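PDB 5JOZ: Non-reducing end alpha-L-arabinofuranosidase BoGH43B from Bacteroides ovatus, which cleaves terminal non-reducing alpha-L-arabinofuranoside residues from the branches of xyloglucan, as an alpha-L-arabinofuranosidase of glycoside hydrolase family 43. Local coordinates for residues A[395-400]-A[416-421]; A[350-355]-A[482-487]. One frame throughout, in Å; residues are numbered along the deposited sequence.

Contact 1 (A[395-400]-A[416-421])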
loop_
_atom_site.group_PDB
_atom_site.type_symbol
_atom_site.label_atom_id
_atom_site.label_comp_id
_atom_site.label_asym_id
_atom_site.label_seq_id
_atom_site.Cartn_x
_atom_site.Cartn_y
_atom_site.Cartn_z
ATOM N N ASP A 395 15.171 0.371 -2.162
ATOM C CA ASP A 395 16.512 0.659 -1.613
ATOM C C ASP A 395 17.579 0.981 -2.665
ATOM O O ASP A 395 18.572 1.616 -2.347
ATOM C CB ASP A 395 17.007 -0.515 -0.738
ATOM C CG ASP A 395 16.172 -0.710 0.531
ATOM O OD1 ASP A 395 15.404 0.210 0.890
ATOM O OD2 ASP A 395 16.292 -1.781 1.180
ATOM N N LYS A 396 17.374 0.519 -3.894
ATOM C CA LYS A 396 18.316 0.707 -4.998
ATOM C C LYS A 396 17.872 1.777 -5.995
ATOM O O LYS A 396 18.620 2.084 -6.914
ATOM C CB LYS A 396 18.512 -0.634 -5.750
ATOM C CG LYS A 396 19.103 -1.751 -4.889
ATOM C CD LYS A 396 19.113 -3.103 -5.583
ATOM C CE LYS A 396 19.688 -4.165 -4.648
ATOM N NZ LYS A 396 19.576 -5.558 -5.175
ATOM N N ASN A 397 16.662 2.323 -5.847
ATOM C CA ASN A 397 16.108 3.253 -6.834
ATOM C C ASN A 397 15.342 4.382 -6.148
ATOM O O ASN A 397 14.250 4.183 -5.611
ATOM C CB ASN A 397 15.219 2.497 -7.821
ATOM C CG ASN A 397 16.022 1.593 -8.761
ATOM O OD1 ASN A 397 16.486 2.020 -9.827
ATOM N ND2 ASN A 397 16.175 0.336 -8.375
ATOM N N HIS A 398 15.936 5.566 -6.163
ATOM C CA HIS A 398 15.406 6.710 -5.431
ATOM C C HIS A 398 16.111 7.988 -5.830
ATOM O O HIS A 398 17.319 7.969 -6.101
ATOM C CB HIS A 398 15.580 6.511 -3.915
ATOM C CG HIS A 398 16.994 6.238 -3.494
ATOM N ND1 HIS A 398 17.861 7.238 -3.108
ATOM C CD2 HIS A 398 17.693 5.081 -3.400
ATOM C CE1 HIS A 398 19.031 6.713 -2.791
ATOM N NE2 HIS A 398 18.954 5.404 -2.951
ATOM N N TYR A 399 15.368 9.093 -5.836
ATOM C CA TYR A 399 15.918 10.420 -6.142
ATOM C C TYR A 399 15.981 11.225 -4.864
ATOM O O TYR A 399 14.973 11.364 -4.186
ATOM C CB TYR A 399 15.037 11.150 -7.146
ATOM C CG TYR A 399 14.774 10.397 -8.441
ATOM C CD1 TYR A 399 15.812 9.774 -9.140
ATOM C CD2 TYR A 399 13.486 10.333 -8.982
ATOM C CE1 TYR A 399 15.578 9.105 -10.326
ATOM C CE2 TYR A 399 13.239 9.665 -10.176
ATOM C CZ TYR A 399 14.286 9.058 -10.849
ATOM O OH TYR A 399 14.051 8.407 -12.037
ATOM N N ASP A 400 17.151 11.782 -4.556
ATOM C CA ASP A 400 17.404 12.433 -3.276
ATOM C C ASP A 400 17.606 13.937 -3.425
ATOM O O ASP A 400 18.612 14.372 -3.980
ATOM C CB ASP A 400 18.665 11.832 -2.644
ATOM C CG ASP A 400 18.514 10.373 -2.269
ATOM O OD1 ASP A 400 17.383 9.834 -2.277
ATOM O OD2 ASP A 400 19.552 9.750 -1.957
ATOM N N LYS A 416 20.648 11.202 -8.118
ATOM C CA LYS A 416 19.842 10.151 -8.711
ATOM C C LYS A 416 20.557 8.812 -8.563
ATOM O O LYS A 416 21.635 8.631 -9.102
ATOM C CB LYS A 416 19.580 10.476 -10.186
ATOM C CG LYS A 416 19.074 11.893 -10.433
ATOM C CD LYS A 416 18.881 12.178 -11.910
ATOM C CE LYS A 416 18.807 13.675 -12.178
ATOM N NZ LYS A 416 18.764 13.990 -13.636
ATOM N N THR A 417 19.946 7.891 -7.816
ATOM C CA THR A 417 20.457 6.541 -7.613
ATOM C C THR A 417 19.560 5.552 -8.348
ATOM O O THR A 417 18.352 5.545 -8.121
ATOM C CB THR A 417 20.455 6.186 -6.118
ATOM O OG1 THR A 417 21.396 7.018 -5.434
ATOM C CG2 THR A 417 20.809 4.715 -5.882
ATOM N N LEU A 418 20.157 4.731 -9.216
ATOM C CA LEU A 418 19.437 3.723 -10.005
ATOM C C LEU A 418 20.283 2.480 -10.138
ATOM O O LEU A 418 21.497 2.571 -10.346
ATOM C CB LEU A 418 19.114 4.237 -11.407
ATOM C CG LEU A 418 18.188 5.451 -11.520
ATOM C CD1 LEU A 418 18.188 5.987 -12.947
ATOM C CD2 LEU A 418 16.779 5.102 -11.074
ATOM N N LYS A 419 19.644 1.319 -10.023
ATOM C CA LYS A 419 20.353 0.038 -9.998
ATOM C C LYS A 419 21.495 0.051 -8.968
ATOM O O LYS A 419 22.575 -0.498 -9.209
ATOM C CB LYS A 419 20.859 -0.328 -11.404
ATOM C CG LYS A 419 19.751 -0.553 -12.428
ATOM C CD LYS A 419 18.886 -1.762 -12.070
ATOM C CE LYS A 419 18.572 -2.652 -13.271
ATOM N NZ LYS A 419 17.675 -1.991 -14.255
ATOM N N ASP A 420 21.226 0.698 -7.830
ATOM C CA ASP A 420 22.160 0.823 -6.703
ATOM C C ASP A 420 23.473 1.584 -7.018
ATOM O O ASP A 420 24.457 1.433 -6.299
ATOM C CB ASP A 420 22.454 -0.576 -6.128
ATOM C CG ASP A 420 22.747 -0.560 -4.636
ATOM O OD1 ASP A 420 22.033 0.132 -3.878
ATOM O OD2 ASP A 420 23.685 -1.266 -4.216
ATOM N N LYS A 421 23.468 2.410 -8.069
ATOM C CA LYS A 421 24.608 3.241 -8.452
ATOM C C LYS A 421 24.123 4.669 -8.588
ATOM O O LYS A 421 23.037 4.907 -9.115
ATOM C CB LYS A 421 25.206 2.786 -9.791
HETATM O O HOH W 1 20.435 9.156 -4.613
#
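A chi1 of 55° sets the imidazole of His398 between its own backbone N and carbonyl carbon and brings it to Thr417 on one face of the sheet, in a CH-pi contact. Thr417 CB lies 3.8 Å from the centroid of the His398 ring, over the face but displaced toward its rim; CG2, anti to the threonine's backbone N, comes 3.5 Å from His398 NE2. The ring's rotation is fixed from its edge, where His398 ND1 donates to Asp400 OD1 (2.8 Å) on the syn side of the carboxylate. The backbones of this antiparallel pair are joined twice, His398 N to Thr417 O and Thr417 N to His398 O, both 3.1 Å. The type I' turn Leu418-Lys421, leading into strand 421-429, is gripped by the other segment: Asp420 N reaches an in-plane lone pair of Lys396 O at 3.1 Å, and Lys419 N meets Asn397 OD1 at 3.2 Å from above the amide plane. On the other face, Tyr399 CD1 rests 4.0 Å from Lys416 CB. This is the open end of hairpin 397-406/409-418, away from its own connecting turn; strands 389-392 and 421-429 flank it, and the Tyr399 side chain reaches strand 446-453 of the domain's other sheet.

Contact 2 (A[350-355]-A[482-487]); sequences INFTTN and GMYASG
The aromatic part of the contact is an offset, nearly parallel pair, in which the rings of Phe352 and Tyr484 approach from opposite directions with their planes at 12°. Their centroids are 4.7 Å apart, and the slide is large enough that overlap is slight: the far end of the phenylalanine ring lies over the rim of the tyrosine, Phe352 CZ to Tyr484 CE1 being 3.4 Å. With CG anti to the backbone N (chi1 180°), Tyr484 extends from strand 480-486 toward the loop, carrying its hydroxyl over the face of the Phe352 ring and up to Asn351, where OH is 3.4 Å from CB.

The polar part lies beside the rings. Ser486, likewise turned with OG anti to its backbone N, donates to Ile350 O over 3.0 Å from above the carbonyl plane. The same carbonyl oxygen accepts from a water at 2.9 Å, which also donates to Ala485 O, so a direct bond and a bridged one tie Ile350 to the strand.

Within the loop, an Asx turn shapes the backbone. Asn351 OD1 receives both Thr353 N, at 2.9 Å, and Thr353 OG1, at 2.8 Å, from one face of its amide. Asn351 ND2 leaves the loop to bond Asn488 OD1, just after the strand segment.

Replacing Tyr484 with an alanine would probably leave the Phe352 ring without its aromatic neighbour, open a gap beside Asn351 CB and hold the phenylalanine less firmly on that side.

Chemically, then, the two rings meet face against face at their rims between the loop and the strand, while the bonds to Ile350 O satisfy that carbonyl oxygen. Without strand pairing between the two segments, their association rests on side chains, the backbone carbonyls of Ile350 and Ala485, and a bridging water.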
loop_
_atom_site.group_PDB
_atom_site.type_symbol
_atom_site.label_atom_id
_atom_site.label_comp_id
_atom_site.label_asym_id
_atom_site.label_seq_id
_atom_site.Cartn_x
_atom_site.Cartn_y
_atom_site.Cartn_z
ATOM N N ILE A 350 22.690 4.670 9.401
ATOM C CA ILE A 350 21.842 3.876 8.513
ATOM C C ILE A 350 21.443 4.717 7.297
ATOM O O ILE A 350 21.001 5.859 7.455
ATOM C CB ILE A 350 20.538 3.395 9.214
ATOM C CG1 ILE A 350 20.798 2.718 10.583
ATOM C CG2 ILE A 350 19.755 2.458 8.298
ATOM C CD1 ILE A 350 21.915 1.700 10.579
ATOM N N ASN A 351 21.652 4.167 6.101
ATOM C CA ASN A 351 21.009 4.655 4.863
ATOM C C ASN A 351 20.145 3.518 4.264
ATOM O O ASN A 351 19.769 2.594 4.993
ATOM C CB ASN A 351 22.035 5.263 3.878
ATOM C CG ASN A 351 23.100 4.271 3.400
ATOM O OD1 ASN A 351 22.902 3.053 3.363
ATOM N ND2 ASN A 351 24.253 4.812 3.015
ATOM N N PHE A 352 19.815 3.576 2.972
ATOM C CA PHE A 352 18.961 2.546 2.350
ATOM C C PHE A 352 19.682 1.217 2.067
ATOM O O PHE A 352 19.031 0.184 1.902
ATOM C CB PHE A 352 18.340 3.067 1.045
ATOM C CG PHE A 352 17.534 4.330 1.209
ATOM C CD1 PHE A 352 16.350 4.326 1.940
ATOM C CD2 PHE A 352 17.953 5.522 0.627
ATOM C CE1 PHE A 352 15.603 5.487 2.095
ATOM C CE2 PHE A 352 17.210 6.690 0.778
ATOM C CZ PHE A 352 16.034 6.674 1.511
ATOM N N THR A 353 21.014 1.256 2.021
ATOM C CA THR A 353 21.855 0.115 1.632
ATOM C C THR A 353 21.815 -1.090 2.585
ATOM O O THR A 353 22.306 -2.159 2.223
ATOM C CB THR A 353 23.330 0.560 1.476
ATOM O OG1 THR A 353 23.382 1.838 0.831
ATOM C CG2 THR A 353 24.152 -0.449 0.660
ATOM N N THR A 354 21.271 -0.925 3.791
ATOM C CA THR A 354 20.978 -2.067 4.671
ATOM C C THR A 354 19.484 -2.342 4.741
ATOM O O THR A 354 18.668 -1.533 4.313
ATOM C CB THR A 354 21.489 -1.841 6.111
ATOM O OG1 THR A 354 20.858 -0.681 6.680
ATOM C CG2 THR A 354 23.010 -1.676 6.121
ATOM N N ASN A 355 19.149 -3.493 5.310
ATOM C CA ASN A 355 17.770 -3.865 5.596
ATOM C C ASN A 355 17.446 -3.675 7.094
ATOM O O ASN A 355 17.190 -4.633 7.820
ATOM C CB ASN A 355 17.511 -5.321 5.155
ATOM C CG ASN A 355 17.529 -5.504 3.642
ATOM O OD1 ASN A 355 17.752 -4.562 2.879
ATOM N ND2 ASN A 355 17.281 -6.733 3.203
ATOM N N GLY A 482 9.137 11.342 0.798
ATOM C CA GLY A 482 9.365 11.484 2.225
ATOM C C GLY A 482 10.547 12.319 2.669
ATOM O O GLY A 482 11.485 12.560 1.915
ATOM N N MET A 483 10.480 12.730 3.930
ATOM C CA MET A 483 11.568 13.423 4.626
ATOM C C MET A 483 12.631 12.393 4.979
ATOM O O MET A 483 12.313 11.234 5.259
ATOM C CB MET A 483 11.046 14.106 5.891
ATOM C CG MET A 483 10.006 15.173 5.596
ATOM S SD MET A 483 9.042 15.715 7.008
ATOM C CE MET A 483 7.999 14.285 7.274
ATOM N N TYR A 484 13.885 12.820 4.960
ATOM C CA TYR A 484 15.015 11.903 5.086
ATOM C C TYR A 484 16.223 12.594 5.711
ATOM O O TYR A 484 16.481 13.761 5.424
ATOM C CB TYR A 484 15.386 11.370 3.703
ATOM C CG TYR A 484 16.545 10.407 3.670
ATOM C CD1 TYR A 484 16.441 9.155 4.263
ATOM C CD2 TYR A 484 17.745 10.731 3.013
ATOM C CE1 TYR A 484 17.489 8.246 4.213
ATOM C CE2 TYR A 484 18.805 9.827 2.960
ATOM C CZ TYR A 484 18.667 8.586 3.565
ATOM O OH TYR A 484 19.691 7.668 3.547
ATOM N N ALA A 485 16.940 11.851 6.557
ATOM C CA ALA A 485 18.233 12.245 7.090
ATOM C C ALA A 485 19.165 11.025 7.213
ATOM O O ALA A 485 18.748 9.968 7.655
ATOM C CB ALA A 485 18.045 12.893 8.451
ATOM N N SER A 486 20.429 11.183 6.841
ATOM C CA SER A 486 21.425 10.128 7.018
ATOM C C SER A 486 22.840 10.703 7.060
ATOM O O SER A 486 23.165 11.625 6.308
ATOM C CB SER A 486 21.312 9.102 5.885
ATOM O OG SER A 486 22.340 8.125 5.950
ATOM N N GLY A 487 23.676 10.151 7.933
ATOM C CA GLY A 487 25.094 10.476 7.952
ATOM C C GLY A 487 25.982 9.451 7.272
ATOM O O GLY A 487 27.195 9.570 7.341
HETATM O O HOH W 2 19.365 7.700 8.929
#

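Both contacts belong to the C-terminal concanavalin A-like domain and reach the same antiparallel sheet, their centres about 12 Å apart. Along the chain, 350-355 comes first and 482-487 last, with both segments of contact 1 between them. Strand 389-392 lies between the two sites in the sheet, pairing with 397-406 on one side and 480-486 on the other. The sites also touch directly: the Phe352 ring meets the His398 ring at about 55°, and Asp395 CG lies 3.3 Å from Phe352 O. The 350-355 loop thus spans neighbouring strands, joining distant parts of the sequence within one sheet, away from the calcium site and the probable catalytic residues.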